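Local coordinates for aspartate aminotransferase, mitochondrial (Trypanosoma brucei brucei, PDB 4W5K), which probably transfers amino groups between aspartate and 2-oxoglutarate with the help of pyridoxal 5'-phosphate, working as a homodimer, at residues P235-F243 and C254-A262. The protein carries 1 engineered substitution. Sequence-based numbering, arbitrary orientation.
Sequences PNLIVAQSF and CGALHISTA. With PLP (pyridoxal-5'-phosphate), chain C.
Residues 238-242 and 255-260 run antiparallel, their axes 4.7 Å apart at 169°, with Val239-His258 and Gln241-Ala256 as hydrogen-bonded pairs and Ile238-Ile259, Ala240-Leu257 and Ser242-Gly255 as non-hydrogen-bonded ones. Beyond the last pair, Phe243 N still bonds Cys254 O at 3.0 Å. On one face Ile238 and Leu257 lie side by side, CG2 of the isoleucine 3.6 Å from CD1 of the leucine; helix 99-110 packs on this face through Ala240, Leu257 and Ile259. On the other face, beneath helix 69-80, Cys254 SG meets the Phe243 ring obliquely, 3.8 Å from CD2, and Gly255 CA also lies obliquely against this ring. The Gln241 side chain, extended with CG anti to the backbone N (chi1 174°), reaches the edge of the His258 imidazole, whose ND1 is bonded to Ser94 OG. At the opposite end Ser260 N still donates to Leu237 O, but Ser260 OG accepts a hydrogen bond from Leu237 N at 2.8 Å, and Asn236 ND2 donates to a lone pair of Ser260 O at 2.9 Å, so Ser260 is held through its N-H, hydroxyl and carbonyl. The strands belong to the large mixed sheet of the PLP-binding domain. At the C-terminal end of inner strand 238-242, Ser242 OG donates to phosphate oxygen O3P at 2.6 Å and accepts a hydrogen bond from Ser244 N, consistent with a hydroxyl whose proton is oriented toward the phosphate.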
loop_
_atom_site.group_PDB
_atom_site.type_symbol
_atom_site.label_atom_id
_atom_site.label_comp_id
_atom_site.label_asym_id
_atom_site.label_seq_id
_atom_site.Cartn_x
_atom_site.Cartn_y
_atom_site.Cartn_z
ATOM N N PRO A 235 17.551 -16.155 -18.050
ATOM C CA PRO A 235 16.468 -15.544 -18.840
ATOM C C PRO A 235 15.604 -14.593 -18.009
ATOM O O PRO A 235 15.298 -13.497 -18.471
ATOM C CB PRO A 235 15.651 -16.749 -19.315
ATOM C CG PRO A 235 16.627 -17.885 -19.299
ATOM C CD PRO A 235 17.518 -17.624 -18.123
ATOM N N ASN A 236 15.222 -15.005 -16.806
ATOM C CA ASN A 236 14.414 -14.159 -15.929
ATOM C C ASN A 236 14.991 -14.092 -14.529
ATOM O O ASN A 236 15.196 -15.135 -13.894
ATOM C CB ASN A 236 12.969 -14.673 -15.833
ATOM C CG ASN A 236 12.296 -14.804 -17.180
ATOM O OD1 ASN A 236 12.184 -15.902 -17.731
ATOM N ND2 ASN A 236 11.845 -13.687 -17.723
ATOM N N LEU A 237 15.231 -12.863 -14.059
ATOM C CA LEU A 237 15.593 -12.553 -12.681
ATOM C C LEU A 237 14.543 -11.622 -12.053
ATOM O O LEU A 237 14.091 -10.689 -12.706
ATOM C CB LEU A 237 16.972 -11.884 -12.635
ATOM C CG LEU A 237 17.303 -11.024 -11.406
ATOM C CD1 LEU A 237 17.628 -11.926 -10.201
ATOM C CD2 LEU A 237 18.493 -10.090 -11.701
ATOM N N ILE A 238 14.157 -11.881 -10.802
ATOM C CA ILE A 238 13.233 -11.003 -10.081
ATOM C C ILE A 238 14.003 -10.329 -8.953
ATOM O O ILE A 238 14.793 -10.989 -8.282
ATOM C CB ILE A 238 12.038 -11.768 -9.478
ATOM C CG1 ILE A 238 11.361 -12.627 -10.546
ATOM C CG2 ILE A 238 11.002 -10.792 -8.853
ATOM C CD1 ILE A 238 11.569 -14.085 -10.334
ATOM N N VAL A 239 13.773 -9.031 -8.748
ATOM C CA VAL A 239 14.409 -8.325 -7.638
ATOM C C VAL A 239 13.361 -7.520 -6.869
ATOM O O VAL A 239 12.652 -6.716 -7.478
ATOM C CB VAL A 239 15.511 -7.353 -8.106
ATOM C CG1 VAL A 239 16.192 -6.707 -6.884
ATOM C CG2 VAL A 239 16.568 -8.085 -8.954
ATOM N N ALA A 240 13.256 -7.758 -5.554
ATOM C CA ALA A 240 12.403 -6.958 -4.672
ATOM C C ALA A 240 13.319 -5.996 -3.943
ATOM O O ALA A 240 14.211 -6.423 -3.201
ATOM C CB ALA A 240 11.648 -7.840 -3.673
ATOM N N GLN A 241 13.120 -4.703 -4.186
ATOM C CA GLN A 241 14.045 -3.683 -3.714
ATOM C C GLN A 241 13.364 -2.772 -2.680
ATOM O O GLN A 241 12.371 -2.111 -2.983
ATOM C CB GLN A 241 14.563 -2.875 -4.929
ATOM C CG GLN A 241 15.418 -1.674 -4.617
ATOM C CD GLN A 241 15.840 -0.945 -5.879
ATOM O OE1 GLN A 241 15.082 -0.895 -6.854
ATOM N NE2 GLN A 241 17.025 -0.330 -5.856
ATOM N N SER A 242 13.913 -2.722 -1.468
ATOM C CA SER A 242 13.366 -1.878 -0.398
ATOM C C SER A 242 14.150 -0.587 -0.195
ATOM O O SER A 242 15.387 -0.596 -0.172
ATOM C CB SER A 242 13.336 -2.659 0.928
ATOM O OG SER A 242 12.944 -1.813 2.001
ATOM N N PHE A 243 13.425 0.519 -0.008
ATOM C CA PHE A 243 14.048 1.777 0.362
ATOM C C PHE A 243 13.826 2.130 1.817
ATOM O O PHE A 243 14.168 3.241 2.259
ATOM C CB PHE A 243 13.545 2.885 -0.582
ATOM C CG PHE A 243 13.982 2.662 -1.992
ATOM C CD1 PHE A 243 15.332 2.704 -2.318
ATOM C CD2 PHE A 243 13.076 2.304 -2.976
ATOM C CE1 PHE A 243 15.758 2.446 -3.622
ATOM C CE2 PHE A 243 13.498 2.065 -4.287
ATOM C CZ PHE A 243 14.833 2.135 -4.609
ATOM N N CYS A 254 8.062 2.412 0.670
ATOM C CA CYS A 254 8.656 2.737 -0.606
ATOM C C CYS A 254 9.580 1.609 -1.041
ATOM O O CYS A 254 10.527 1.271 -0.321
ATOM C CB CYS A 254 9.443 4.045 -0.501
ATOM S SG CYS A 254 10.153 4.614 -2.034
ATOM N N GLY A 255 9.274 1.023 -2.191
ATOM C CA GLY A 255 10.149 0.013 -2.796
ATOM C C GLY A 255 9.912 -0.089 -4.295
ATOM O O GLY A 255 9.097 0.673 -4.860
ATOM N N ALA A 256 10.630 -1.009 -4.942
ATOM C CA ALA A 256 10.399 -1.294 -6.363
ATOM C C ALA A 256 10.593 -2.787 -6.628
ATOM O O ALA A 256 11.282 -3.492 -5.890
ATOM C CB ALA A 256 11.355 -0.457 -7.256
ATOM N N LEU A 257 9.968 -3.233 -7.703
ATOM C CA LEU A 257 10.033 -4.598 -8.198
ATOM C C LEU A 257 10.588 -4.583 -9.612
ATOM O O LEU A 257 10.191 -3.743 -10.412
ATOM C CB LEU A 257 8.637 -5.224 -8.160
ATOM C CG LEU A 257 8.463 -6.566 -8.872
ATOM C CD1 LEU A 257 9.299 -7.642 -8.178
ATOM C CD2 LEU A 257 7.006 -6.941 -8.809
ATOM N N HIS A 258 11.482 -5.527 -9.939
ATOM C CA HIS A 258 12.102 -5.590 -11.265
ATOM C C HIS A 258 12.059 -7.027 -11.742
ATOM O O HIS A 258 12.407 -7.916 -10.960
ATOM C CB HIS A 258 13.570 -5.124 -11.222
ATOM C CG HIS A 258 13.757 -3.803 -10.544
ATOM N ND1 HIS A 258 13.428 -2.600 -11.138
ATOM C CD2 HIS A 258 14.264 -3.499 -9.324
ATOM C CE1 HIS A 258 13.721 -1.612 -10.306
ATOM N NE2 HIS A 258 14.224 -2.133 -9.195
ATOM N N ILE A 259 11.614 -7.255 -12.975
ATOM C CA ILE A 259 11.710 -8.574 -13.596
ATOM C C ILE A 259 12.404 -8.471 -14.948
ATOM O O ILE A 259 11.913 -7.824 -15.868
ATOM C CB ILE A 259 10.325 -9.258 -13.820
ATOM C CG1 ILE A 259 9.477 -9.260 -12.532
ATOM C CG2 ILE A 259 10.532 -10.677 -14.418
ATOM C CD1 ILE A 259 8.482 -8.083 -12.472
ATOM N N SER A 260 13.536 -9.141 -15.096
ATOM C CA SER A 260 14.189 -9.160 -16.402
ATOM C C SER A 260 13.547 -10.189 -17.316
ATOM O O SER A 260 13.000 -11.188 -16.861
ATOM C CB SER A 260 15.682 -9.449 -16.277
ATOM O OG SER A 260 15.916 -10.768 -15.810
ATOM N N THR A 261 13.589 -9.897 -18.610
ATOM C CA THR A 261 12.984 -10.730 -19.636
ATOM C C THR A 261 13.866 -10.761 -20.868
ATOM O O THR A 261 14.906 -10.107 -20.926
ATOM C CB THR A 261 11.581 -10.211 -20.048
ATOM O OG1 THR A 261 11.720 -9.000 -20.798
ATOM C CG2 THR A 261 10.708 -9.988 -18.839
ATOM N N ALA A 262 13.457 -11.512 -21.878
ATOM C CA ALA A 262 14.270 -11.608 -23.079
ATOM C C ALA A 262 14.212 -10.376 -23.990
ATOM O O ALA A 262 15.053 -10.232 -24.875
ATOM C CB ALA A 262 13.868 -12.842 -23.880
HETATM N N1 PLP C . 12.841 -8.510 3.234
HETATM C C2 PLP C . 13.766 -8.480 4.250
HETATM C C2A PLP C . 14.891 -9.465 4.211
HETATM C C3 PLP C . 13.654 -7.554 5.287
HETATM O O3 PLP C . 14.552 -7.519 6.319
HETATM C C4 PLP C . 12.601 -6.650 5.290
HETATM C C4A PLP C . 12.636 -5.524 6.286
HETATM O O4A PLP C . 12.330 -5.760 7.459
HETATM C C5 PLP C . 11.663 -6.677 4.259
HETATM C C6 PLP C . 11.799 -7.601 3.223
HETATM C C5A PLP C . 10.483 -5.715 4.254
HETATM O O4P PLP C . 10.888 -4.432 3.866
HETATM P P PLP C . 9.866 -3.279 3.642
HETATM O O1P PLP C . 9.660 -2.503 4.908
HETATM O O2P PLP C . 8.556 -3.844 3.149
HETATM O O3P PLP C . 10.505 -2.410 2.583
#